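Local coordinates for protein intimin (Escherichia coli O127:H6 str. E2348/69, PDB 6TQD) that probably mediates bacterial attachment to host cells as the attaching and effacing protein, through a passenger whose juncture domains stay constitutively extended, at residues T120-D125 / V202-Q207; N151-T156 / V185-T190; S74-V79 / T97-S102; V158-S163 / T173-S178. All blocks are in the same frame, centred on the assembly; numbering follows the deposited sequence. Where two conformers were deposited one is given.

Overall arrangement
Contacts 1, 2 and 4 belong to one bacterial Ig-like domain; contact 3 lies in the preceding part of the chain, its centre 30 Å or more from each of theirs. Contact 3 is the most buried, with an aromatic edge and aliphatic groups on one face. The others are partly buried. Contacts 1 and 2 reach the same mixed sheet through the neighbouring strands 197-205 and 182-189. Contact 4 lies in the sheet across from them, and its Leu176 packs against both Phe204 of contact 1 and Ile152 of contact 2. Contact 1 is parallel, the other three antiparallel. Contact 2 contains a bulge, and in contact 4 a serine hydroxyl replaces a backbone acceptor.

Contact 1: residues T120-D125 / V202-Q207; sequences TSAKAD and VIFVDQ
The ring of Phe204 is swung beside its own backbone N (chi1 -73°) and reaches the methyl of Ala122, with CE1 3.8 Å from CB. Lys123 has CG anti to its backbone N (chi1 -172°) and an extended chain, which runs obliquely across Gln207. The CG atoms of Lys123 and Gln207 lie 3.9 Å apart. A water accepts from Lys123 NZ. Lys123 O sits in plane at the edge of the Phe204 ring, 3.6 Å from CD1. Ala124 CB packs on Phe204 CB and also meets Asp206 OD1 at 3.5 Å. On the face away from Ala122 and Phe204, Ser121 CB touches Ile203 CG2.

Four backbone bonds join the strands. Val205 N to Ala122 O is the shortest, at 2.8 Å, nearly along the C=O axis. Ala124 N reaches Val205 O at 2.9 Å from above the carbonyl plane. Ala124 is also the centre of an inverse gamma turn, where the strand ends. Ala122 and Phe204 both pack on Ile130 of the facing sheet. This short edge strand, parallel to the last strand of the bacterial Ig-like domain, resembles the A'-to-G pairing found in many Ig-like beta sandwiches.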
loop_
_atom_site.group_PDB
_atom_site.type_symbol
_atom_site.label_atom_id
_atom_site.label_comp_id
_atom_site.label_asym_id
_atom_site.label_seq_id
_atom_site.Cartn_x
_atom_site.Cartn_y
_atom_site.Cartn_z
ATOM N N THR A 120 6.566 5.677 23.306
ATOM C CA THR A 120 7.370 6.788 22.813
ATOM C C THR A 120 8.561 7.075 23.713
ATOM O O THR A 120 9.481 7.794 23.303
ATOM C CB THR A 120 6.516 8.056 22.703
ATOM O OG1 THR A 120 6.010 8.415 23.992
ATOM C CG2 THR A 120 5.357 7.836 21.736
ATOM N N SER A 121 8.557 6.538 24.925
ATOM C CA SER A 121 9.632 6.773 25.876
ATOM C C SER A 121 9.722 5.576 26.811
ATOM O O SER A 121 8.767 4.804 26.965
ATOM C CB SER A 121 9.428 8.082 26.649
ATOM O OG SER A 121 8.283 8.020 27.480
ATOM N N ALA A 122 10.898 5.415 27.409
ATOM C CA ALA A 122 11.136 4.333 28.355
ATOM C C ALA A 122 12.266 4.752 29.284
ATOM O O ALA A 122 13.048 5.653 28.971
ATOM C CB ALA A 122 11.483 3.026 27.636
ATOM N N LYS A 123 12.343 4.092 30.436
ATOM C CA LYS A 123 13.399 4.410 31.380
ATOM C C LYS A 123 14.746 3.927 30.856
ATOM O O LYS A 123 14.857 2.855 30.248
ATOM C CB LYS A 123 13.111 3.784 32.745
ATOM C CG LYS A 123 14.093 4.244 33.816
ATOM C CD LYS A 123 13.782 3.678 35.196
ATOM C CE LYS A 123 14.799 4.177 36.212
ATOM N NZ LYS A 123 14.781 3.396 37.479
ATOM N N ALA A 124 15.774 4.737 31.081
ATOM C CA ALA A 124 17.130 4.431 30.633
ATOM C C ALA A 124 17.868 3.551 31.636
ATOM O O ALA A 124 18.983 3.862 32.060
ATOM C CB ALA A 124 17.892 5.727 30.381
ATOM N N ASP A 125 17.240 2.442 32.029
ATOM C CA ASP A 125 17.811 1.529 33.013
ATOM C C ASP A 125 18.330 0.239 32.391
ATOM O O ASP A 125 18.687 -0.686 33.124
ATOM C CB ASP A 125 16.788 1.212 34.105
ATOM C CG ASP A 125 15.526 0.556 33.573
ATOM O OD1 ASP A 125 15.395 0.374 32.340
ATOM O OD2 ASP A 125 14.652 0.225 34.399
ATOM N N VAL A 202 12.367 7.368 19.440
ATOM C CA VAL A 202 11.909 7.199 20.810
ATOM C C VAL A 202 12.982 7.803 21.700
ATOM O O VAL A 202 14.107 8.047 21.274
ATOM C CB VAL A 202 11.657 5.727 21.171
ATOM C CG1 VAL A 202 10.591 5.132 20.262
ATOM C CG2 VAL A 202 12.946 4.920 21.077
ATOM N N ILE A 203 12.621 8.052 22.951
ATOM C CA ILE A 203 13.529 8.689 23.897
ATOM C C ILE A 203 13.602 7.843 25.157
ATOM O O ILE A 203 12.567 7.466 25.720
ATOM C CB ILE A 203 13.098 10.137 24.215
ATOM C CG1 ILE A 203 14.157 10.820 25.081
ATOM C CG2 ILE A 203 11.739 10.155 24.905
ATOM C CD1 ILE A 203 14.042 12.335 25.092
ATOM N N PHE A 204 14.819 7.576 25.622
ATOM C CA PHE A 204 15.031 6.933 26.917
ATOM C C PHE A 204 15.333 8.022 27.939
ATOM O O PHE A 204 16.143 8.919 27.678
ATOM C CB PHE A 204 16.177 5.925 26.833
ATOM C CG PHE A 204 15.827 4.667 26.072
ATOM C CD1 PHE A 204 15.241 3.590 26.714
ATOM C CD2 PHE A 204 16.067 4.572 24.709
ATOM C CE1 PHE A 204 14.919 2.439 26.028
ATOM C CE2 PHE A 204 15.741 3.422 24.016
ATOM C CZ PHE A 204 15.165 2.355 24.670
ATOM N N VAL A 205 14.670 7.944 29.098
ATOM C CA VAL A 205 14.641 9.028 30.073
ATOM C C VAL A 205 15.205 8.554 31.407
ATOM O O VAL A 205 14.917 7.439 31.858
ATOM C CB VAL A 205 13.200 9.556 30.256
ATOM C CG1 VAL A 205 13.186 10.802 31.133
ATOM C CG2 VAL A 205 12.554 9.847 28.903
ATOM N N ASP A 206 15.995 9.408 32.042
ATOM C CA ASP A 206 16.467 9.124 33.389
ATOM C C ASP A 206 15.412 9.549 34.406
ATOM O O ASP A 206 14.692 10.535 34.217
ATOM C CB ASP A 206 17.756 9.886 33.695
ATOM C CG ASP A 206 18.979 9.239 33.083
ATOM O OD1 ASP A 206 18.966 8.007 32.873
ATOM O OD2 ASP A 206 19.962 9.967 32.825
ATOM N N GLN A 207 15.324 8.790 35.492
ATOM C CA GLN A 207 14.341 9.062 36.533
ATOM C C GLN A 207 14.565 8.155 37.737
ATOM O O GLN A 207 15.318 7.185 37.662
ATOM C CB GLN A 207 12.927 8.866 35.987
ATOM C CG GLN A 207 12.672 7.491 35.390
ATOM C CD GLN A 207 11.334 7.406 34.685
ATOM O OE1 GLN A 207 11.221 7.732 33.503
ATOM N NE2 GLN A 207 10.309 6.969 35.409
ATOM O OXT GLN A 207 14.002 8.373 38.808
HETATM O O HOH W 1 15.968 5.319 39.030
#

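Contact 2: residues N151-T156 / V185-T190; sequences NIVSGT and VVSAKT
A classic beta bulge marks this antiparallel pairing in the bacterial Ig-like domain. Val153 and Ser154 both face Val185, and the register shifts by one residue. Val185 O receives Val153 N at 2.8 Å and, more weakly, Ser154 N at 3.5 Å. Val185 N returns a bond to Ser154 O. Before the bulge on strand 147-154, Asn151 and Ser187 form a hydrogen-bonded pair. Its shorter bond, Ser187 N to Asn151 O, is 2.8 Å long with an angle of 161° at the hydrogen.

Val153 CG2 lies beside its backbone N and rests on Ser187 CB at 3.6 Å. Val153 CB meets Val185 CG1 at 4.1 Å. Ser154 OG sits between its own N and carbonyl carbon (chi1 58°), where it lies against CB and CG2 of Val185, 3.6 Å from each. A water accepts from Ser187 OG at 2.8 Å; its longer link to Asn151 OD1 is doubtful, because that side chain has two conformers. Ile152 and Val186 share the other face, but their side chains approach only loosely.

That face looks into the sandwich, where Val186 packs on Phe115 of strand 111-117 and Tyr132 of strand 130-138. On the face of Val185 and Ser187, both residues touch Asn198 of strand 197-205, the next strand in the same sheet.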
loop_
_atom_site.group_PDB
_atom_site.type_symbol
_atom_site.label_atom_id
_atom_site.label_comp_id
_atom_site.label_asym_id
_atom_site.label_seq_id
_atom_site.Cartn_x
_atom_site.Cartn_y
_atom_site.Cartn_z
ATOM N N ASN A 151 17.940 -2.655 12.574
ATOM C CA ASN A 151 19.207 -1.980 12.811
ATOM C C ASN A 151 18.974 -0.660 13.529
ATOM O O ASN A 151 17.991 0.032 13.269
ATOM C CB ASN A 151 19.938 -1.717 11.487
ATOM C CG ASN A 151 20.440 -2.988 10.836
ATOM O OD1 ASN A 151 19.818 -3.514 9.910
ATOM N ND2 ASN A 151 21.562 -3.498 11.326
ATOM N N ILE A 152 19.891 -0.313 14.432
ATOM C CA ILE A 152 19.855 0.972 15.118
ATOM C C ILE A 152 20.553 1.994 14.221
ATOM O O ILE A 152 21.750 1.870 13.940
ATOM C CB ILE A 152 20.497 0.898 16.513
ATOM C CG1 ILE A 152 19.660 -0.014 17.404
ATOM C CG2 ILE A 152 20.581 2.300 17.116
ATOM C CD1 ILE A 152 20.284 -0.353 18.744
ATOM N N VAL A 153 19.797 2.988 13.754
ATOM C CA VAL A 153 20.330 4.003 12.854
ATOM C C VAL A 153 21.120 5.052 13.619
ATOM O O VAL A 153 22.167 5.524 13.154
ATOM C CB VAL A 153 19.177 4.643 12.055
ATOM C CG1 VAL A 153 19.702 5.754 11.167
ATOM C CG2 VAL A 153 18.434 3.591 11.254
ATOM N N SER A 154 20.619 5.458 14.780
ATOM C CA SER A 154 21.288 6.482 15.565
ATOM C C SER A 154 20.900 6.295 17.018
ATOM O O SER A 154 19.796 5.828 17.328
ATOM C CB SER A 154 20.883 7.891 15.116
ATOM O OG SER A 154 19.481 8.079 15.209
ATOM N N GLY A 155 21.801 6.689 17.900
ATOM C CA GLY A 155 21.610 6.547 19.330
ATOM C C GLY A 155 22.275 5.298 19.880
ATOM O O GLY A 155 22.804 4.457 19.150
ATOM N N THR A 156 22.238 5.185 21.213
ATOM C CA THR A 156 22.906 4.118 21.949
ATOM C C THR A 156 21.844 3.244 22.603
ATOM O O THR A 156 21.135 3.696 23.513
ATOM C CB THR A 156 23.825 4.713 23.014
ATOM O OG1 THR A 156 24.791 5.579 22.400
ATOM C CG2 THR A 156 24.534 3.606 23.789
ATOM N N VAL A 185 16.752 5.877 16.956
ATOM C CA VAL A 185 16.002 5.557 15.748
ATOM C C VAL A 185 16.370 4.143 15.333
ATOM O O VAL A 185 17.552 3.825 15.179
ATOM C CB VAL A 185 16.297 6.551 14.609
ATOM C CG1 VAL A 185 15.602 6.107 13.324
ATOM C CG2 VAL A 185 15.854 7.954 14.977
ATOM N N VAL A 186 15.354 3.298 15.157
ATOM C CA VAL A 186 15.523 1.930 14.694
ATOM C C VAL A 186 14.892 1.820 13.314
ATOM O O VAL A 186 13.912 2.508 13.016
ATOM C CB VAL A 186 14.852 0.929 15.656
ATOM C CG1 VAL A 186 15.112 -0.484 15.209
ATOM C CG2 VAL A 186 15.352 1.149 17.086
ATOM N N SER A 187 15.464 0.956 12.468
ATOM C CA SER A 187 14.960 0.749 11.116
ATOM C C SER A 187 14.665 -0.724 10.873
ATOM O O SER A 187 15.197 -1.616 11.544
ATOM C CB SER A 187 15.980 1.222 10.074
ATOM O OG SER A 187 17.088 0.341 10.037
ATOM N N ALA A 188 13.810 -0.960 9.870
ATOM C CA ALA A 188 13.412 -2.290 9.432
ATOM C C ALA A 188 13.518 -2.376 7.910
ATOM O O ALA A 188 13.174 -1.427 7.208
ATOM C CB ALA A 188 11.949 -2.560 9.841
ATOM N N LYS A 189 13.965 -3.526 7.417
ATOM C CA LYS A 189 14.171 -3.684 5.982
ATOM C C LYS A 189 13.955 -5.128 5.561
ATOM O O LYS A 189 14.266 -6.066 6.298
ATOM C CB LYS A 189 15.588 -3.234 5.596
ATOM C CG LYS A 189 15.840 -3.137 4.087
ATOM C CD LYS A 189 17.271 -2.736 3.765
ATOM C CE LYS A 189 17.549 -2.736 2.266
ATOM N NZ LYS A 189 17.506 -4.102 1.660
ATOM N N THR A 190 13.413 -5.298 4.353
ATOM C CA THR A 190 13.348 -6.591 3.690
ATOM C C THR A 190 14.278 -6.591 2.481
ATOM O O THR A 190 14.731 -5.539 1.999
ATOM C CB THR A 190 11.919 -6.917 3.243
ATOM O OG1 THR A 190 11.468 -5.885 2.361
ATOM C CG2 THR A 190 10.994 -7.039 4.434
HETATM O O HOH W 2 16.941 -2.270 8.908
#

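Contact 3: residues S74-V79 / T97-S102; sequences SNVYKV and TITVLS
Tyr77 turns the edge of its ring to Val100, with CE2 3.7 Å from CG2. The two side chains slant across each other. Tyr77 CG stands beside its backbone N (chi1 -57°), and in this setting the ring edge also meets Ile98 O, 3.6 Å from CD2. Farther along the same face, Val79 CG2 passes over the end of Ile98 at CD1, 4.1 Å away. Tyr77, Val79 and Ile98 all pack on Leu44 of helix 42-45, which covers this side.

The other face carries Val76, Lys78, Thr97 and Thr99. Lys78 and Thr97 lie side by side and point the same way. The lysine chain is turned about its CB-CG bond (chi2 -83°), which brings its end back alongside the threonine. NZ then donates to Thr97 OG1 at 2.9 Å, while CD and CE pass close to the same oxygen. Thr97 CG2 leans on Val76 CG1 at 3.6 Å, and Val76 runs alongside Thr99.

The two segments are the paired ends of a beta hairpin formed by strands 76-85 and 90-101. Tyr77 and Ile98 are its hydrogen-bonded pair here, with both N to O distances 2.8 Å. On the far side of strand 90-101, the parallel edge strand 14-17 adds backbone bonds to Thr97, Thr99 and Leu101.

Just before strand 76-85, Ser74 OG accepts from Val76 N at 3.1 Å in an ST turn. Asn75 O takes Val100 N, and Asn75 CB lies 3.5 Å from Val100 O. The Asn75 amide points to a different partner, with OD1 accepting from Val70 N.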
loop_
_atom_site.group_PDB
_atom_site.type_symbol
_atom_site.label_atom_id
_atom_site.label_comp_id
_atom_site.label_asym_id
_atom_site.label_seq_id
_atom_site.Cartn_x
_atom_site.Cartn_y
_atom_site.Cartn_z
ATOM N N SER A 74 -7.916 1.995 4.532
ATOM C CA SER A 74 -7.985 0.834 3.659
ATOM C C SER A 74 -7.064 0.999 2.458
ATOM O O SER A 74 -6.275 0.098 2.129
ATOM C CB SER A 74 -9.428 0.630 3.197
ATOM O OG SER A 74 -9.472 -0.049 1.966
ATOM N N ASN A 75 -7.185 2.123 1.768
ATOM C CA ASN A 75 -6.429 2.428 0.551
ATOM C C ASN A 75 -6.714 1.454 -0.587
ATOM O O ASN A 75 -5.931 1.364 -1.527
ATOM C CB ASN A 75 -4.933 2.552 0.842
ATOM C CG ASN A 75 -4.648 3.680 1.784
ATOM O OD1 ASN A 75 -4.886 4.849 1.459
ATOM N ND2 ASN A 75 -4.170 3.350 2.990
ATOM N N VAL A 76 -7.829 0.726 -0.504
ATOM C CA VAL A 76 -8.307 -0.141 -1.569
ATOM C C VAL A 76 -9.665 0.378 -2.013
ATOM O O VAL A 76 -10.538 0.632 -1.180
ATOM C CB VAL A 76 -8.407 -1.602 -1.099
ATOM C CG1 VAL A 76 -8.908 -2.482 -2.216
ATOM C CG2 VAL A 76 -7.056 -2.101 -0.633
ATOM N N TYR A 77 -9.842 0.537 -3.320
ATOM C CA TYR A 77 -11.042 1.142 -3.877
ATOM C C TYR A 77 -11.583 0.229 -4.963
ATOM O O TYR A 77 -10.865 -0.095 -5.909
ATOM C CB TYR A 77 -10.734 2.529 -4.447
ATOM C CG TYR A 77 -10.131 3.432 -3.406
ATOM C CD1 TYR A 77 -10.938 4.148 -2.540
ATOM C CD2 TYR A 77 -8.763 3.527 -3.268
ATOM C CE1 TYR A 77 -10.396 4.956 -1.562
ATOM C CE2 TYR A 77 -8.204 4.342 -2.292
ATOM C CZ TYR A 77 -9.025 5.050 -1.453
ATOM O OH TYR A 77 -8.486 5.850 -0.475
ATOM N N LYS A 78 -12.838 -0.180 -4.824
ATOM C CA LYS A 78 -13.482 -1.075 -5.776
ATOM C C LYS A 78 -14.407 -0.227 -6.635
ATOM O O LYS A 78 -15.286 0.470 -6.107
ATOM C CB LYS A 78 -14.298 -2.144 -5.048
ATOM C CG LYS A 78 -13.494 -3.021 -4.095
ATOM C CD LYS A 78 -12.785 -4.163 -4.773
ATOM C CE LYS A 78 -12.055 -5.034 -3.753
ATOM N NZ LYS A 78 -11.269 -6.123 -4.397
ATOM N N VAL A 79 -14.194 -0.258 -7.956
ATOM C CA VAL A 79 -15.008 0.490 -8.901
ATOM C C VAL A 79 -15.497 -0.493 -9.964
ATOM O O VAL A 79 -14.962 -1.593 -10.117
ATOM C CB VAL A 79 -14.232 1.647 -9.562
ATOM C CG1 VAL A 79 -13.650 2.578 -8.502
ATOM C CG2 VAL A 79 -13.119 1.101 -10.447
ATOM N N THR A 97 -10.185 -3.178 -9.125
ATOM C CA THR A 97 -9.694 -2.858 -7.793
ATOM C C THR A 97 -8.462 -1.975 -7.924
ATOM O O THR A 97 -7.527 -2.306 -8.668
ATOM C CB THR A 97 -9.385 -4.132 -7.007
ATOM O OG1 THR A 97 -10.568 -4.949 -6.934
ATOM C CG2 THR A 97 -8.910 -3.801 -5.590
ATOM N N ILE A 98 -8.481 -0.848 -7.227
ATOM C CA ILE A 98 -7.407 0.137 -7.260
ATOM C C ILE A 98 -6.834 0.233 -5.852
ATOM O O ILE A 98 -7.559 0.541 -4.898
ATOM C CB ILE A 98 -7.922 1.499 -7.748
ATOM C CG1 ILE A 98 -8.468 1.360 -9.180
ATOM C CG2 ILE A 98 -6.839 2.576 -7.657
ATOM C CD1 ILE A 98 -9.320 2.518 -9.639
ATOM N N THR A 99 -5.543 -0.038 -5.723
ATOM C CA THR A 99 -4.851 0.024 -4.441
ATOM C C THR A 99 -3.837 1.154 -4.491
ATOM O O THR A 99 -3.060 1.255 -5.446
ATOM C CB THR A 99 -4.157 -1.298 -4.143
ATOM O OG1 THR A 99 -5.137 -2.350 -4.139
ATOM C CG2 THR A 99 -3.479 -1.255 -2.782
ATOM N N VAL A 100 -3.829 1.979 -3.454
ATOM C CA VAL A 100 -3.023 3.189 -3.385
ATOM C C VAL A 100 -1.894 2.934 -2.397
ATOM O O VAL A 100 -2.139 2.559 -1.239
ATOM C CB VAL A 100 -3.873 4.392 -2.946
ATOM C CG1 VAL A 100 -3.007 5.624 -2.768
ATOM C CG2 VAL A 100 -4.956 4.651 -3.968
ATOM N N LEU A 101 -0.670 3.136 -2.857
ATOM C CA LEU A 101 0.523 3.087 -2.027
ATOM C C LEU A 101 0.994 4.501 -1.723
ATOM O O LEU A 101 0.731 5.445 -2.467
ATOM C CB LEU A 101 1.630 2.310 -2.731
ATOM C CG LEU A 101 1.421 0.805 -2.926
ATOM C CD1 LEU A 101 0.447 0.503 -4.058
ATOM C CD2 LEU A 101 2.745 0.113 -3.181
ATOM N N SER A 102 1.693 4.645 -0.602
ATOM C CA SER A 102 2.192 5.956 -0.216
ATOM C C SER A 102 3.446 6.308 -1.013
ATOM O O SER A 102 4.089 5.450 -1.623
ATOM C CB SER A 102 2.483 5.963 1.284
ATOM O OG SER A 102 3.707 5.298 1.539
#

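Contact 4: residues V158-S163 / T173-S178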
loop_
_atom_site.group_PDB
_atom_site.type_symbol
_atom_site.label_atom_id
_atom_site.label_comp_id
_atom_site.label_asym_id
_atom_site.label_seq_id
_atom_site.Cartn_x
_atom_site.Cartn_y
_atom_site.Cartn_z
ATOM N N VAL A 158 20.304 -1.322 22.543
ATOM C CA VAL A 158 20.558 -2.725 22.220
ATOM C C VAL A 158 19.265 -3.354 21.713
ATOM O O VAL A 158 18.226 -3.278 22.384
ATOM C CB VAL A 158 21.071 -3.504 23.451
ATOM C CG1 VAL A 158 21.382 -4.941 23.072
ATOM C CG2 VAL A 158 22.290 -2.819 24.065
ATOM N N LEU A 159 19.333 -3.988 20.543
ATOM C CA LEU A 159 18.211 -4.715 19.966
ATOM C C LEU A 159 18.236 -6.164 20.432
ATOM O O LEU A 159 19.305 -6.759 20.604
ATOM C CB LEU A 159 18.282 -4.680 18.438
ATOM C CG LEU A 159 17.918 -3.358 17.765
ATOM C CD1 LEU A 159 18.302 -3.398 16.303
ATOM C CD2 LEU A 159 16.434 -3.048 17.898
ATOM N N SER A 160 17.049 -6.731 20.654
ATOM C CA SER A 160 16.962 -8.119 21.094
ATOM C C SER A 160 17.360 -9.106 20.008
ATOM O O SER A 160 17.738 -10.239 20.326
ATOM C CB SER A 160 15.557 -8.431 21.612
ATOM O OG SER A 160 14.587 -8.188 20.613
ATOM N N ALA A 161 17.277 -8.707 18.743
ATOM C CA ALA A 161 17.632 -9.554 17.617
ATOM C C ALA A 161 17.878 -8.639 16.424
ATOM O O ALA A 161 17.408 -7.501 16.387
ATOM C CB ALA A 161 16.524 -10.552 17.275
ATOM N N ASN A 162 18.602 -9.153 15.434
ATOM C CA ASN A 162 18.859 -8.390 14.216
ATOM C C ASN A 162 18.025 -8.861 13.029
ATOM O O ASN A 162 18.167 -8.302 11.940
ATOM C CB ASN A 162 20.356 -8.380 13.864
ATOM C CG ASN A 162 20.905 -9.765 13.572
ATOM O OD1 ASN A 162 20.220 -10.616 13.010
ATOM N ND2 ASN A 162 22.161 -9.995 13.956
ATOM N N SER A 163 17.171 -9.864 13.210
ATOM C CA SER A 163 16.281 -10.295 12.136
ATOM C C SER A 163 15.218 -11.228 12.697
ATOM O O SER A 163 15.500 -12.030 13.599
ATOM C CB SER A 163 17.069 -11.005 11.022
ATOM O OG SER A 163 16.211 -11.447 9.979
ATOM N N THR A 173 8.544 -8.669 15.037
ATOM C CA THR A 173 8.772 -7.806 16.188
ATOM C C THR A 173 10.207 -7.918 16.694
ATOM O O THR A 173 10.916 -8.898 16.427
ATOM C CB THR A 173 7.794 -8.095 17.343
ATOM O OG1 THR A 173 7.969 -9.440 17.814
ATOM C CG2 THR A 173 6.353 -7.898 16.912
ATOM N N VAL A 174 10.615 -6.887 17.435
ATOM C CA VAL A 174 11.928 -6.840 18.080
ATOM C C VAL A 174 11.799 -5.887 19.262
ATOM O O VAL A 174 10.930 -5.021 19.276
ATOM C CB VAL A 174 13.014 -6.369 17.081
ATOM C CG1 VAL A 174 12.777 -4.925 16.666
ATOM C CG2 VAL A 174 14.406 -6.550 17.667
ATOM N N THR A 175 12.678 -6.041 20.264
ATOM C CA THR A 175 12.661 -5.148 21.417
ATOM C C THR A 175 13.953 -4.336 21.483
ATOM O O THR A 175 14.987 -4.727 20.936
ATOM C CB THR A 175 12.450 -5.883 22.750
ATOM O OG1 THR A 175 13.652 -6.563 23.133
ATOM C CG2 THR A 175 11.298 -6.885 22.645
ATOM N N LEU A 176 13.856 -3.181 22.133
ATOM C CA LEU A 176 14.941 -2.218 22.269
ATOM C C LEU A 176 15.043 -1.800 23.731
ATOM O O LEU A 176 14.026 -1.509 24.358
ATOM C CB LEU A 176 14.636 -0.987 21.410
ATOM C CG LEU A 176 15.735 0.063 21.353
ATOM C CD1 LEU A 176 16.854 -0.405 20.431
ATOM C CD2 LEU A 176 15.176 1.409 20.913
ATOM N N LYS A 177 16.265 -1.768 24.258
ATOM C CA LYS A 177 16.534 -1.324 25.627
ATOM C C LYS A 177 17.767 -0.434 25.603
ATOM O O LYS A 177 18.591 -0.513 24.688
ATOM C CB LYS A 177 16.798 -2.507 26.570
ATOM C CG LYS A 177 15.660 -3.515 26.650
ATOM C CD LYS A 177 16.071 -4.763 27.418
ATOM C CE LYS A 177 14.948 -5.789 27.436
ATOM N NZ LYS A 177 15.331 -7.026 28.173
ATOM N N SER A 178 17.911 0.410 26.622
ATOM C CA SER A 178 19.086 1.276 26.681
ATOM C C SER A 178 19.391 1.671 28.117
ATOM O O SER A 178 18.474 1.864 28.920
ATOM C CB SER A 178 18.899 2.550 25.849
ATOM O OG SER A 178 20.069 3.346 25.887
HETATM O O HOH W 3 16.652 -5.299 23.672
#
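Leu159 overlaps Leu176 through one methyl, with CD2 3.7 Å from CD1, and their methyl ends cross at an angle. The same Leu159 CD2 reaches Val174 CG2 at 4.1 Å. Leu159 and Leu176 both lean on Ile152 and Val186 of the facing sheet, so this face lines the sandwich interior.

Val158 and Lys177 form the hydrogen-bonded pair. Val158 N gives to Lys177 O at 2.9 Å, and Lys177 N gives back to Val158 O. A water also donates to Val158 O and, weakly, to Thr175 O. One residue beyond Leu159, the regular ladder ends. Ser160 N still donates to Thr175 O at 2.9 Å. Val174 CG2 packs at 3.4 Å on both Ser160 OG and Ala161 O. Ala161 O is buried here and has no polar partner in the model.

The return bond goes to a side chain, Thr175 N to Ser160 OG at 2.9 Å, with an angle of 165° at the hydrogen. Ser160 OG lies between its own N and carbonyl carbon (chi1 58°), a setting that turns the hydroxyl to the opposite strand. The serine hydroxyl therefore stands in for a backbone carbonyl and satisfies Thr175 N where the short strand gives out.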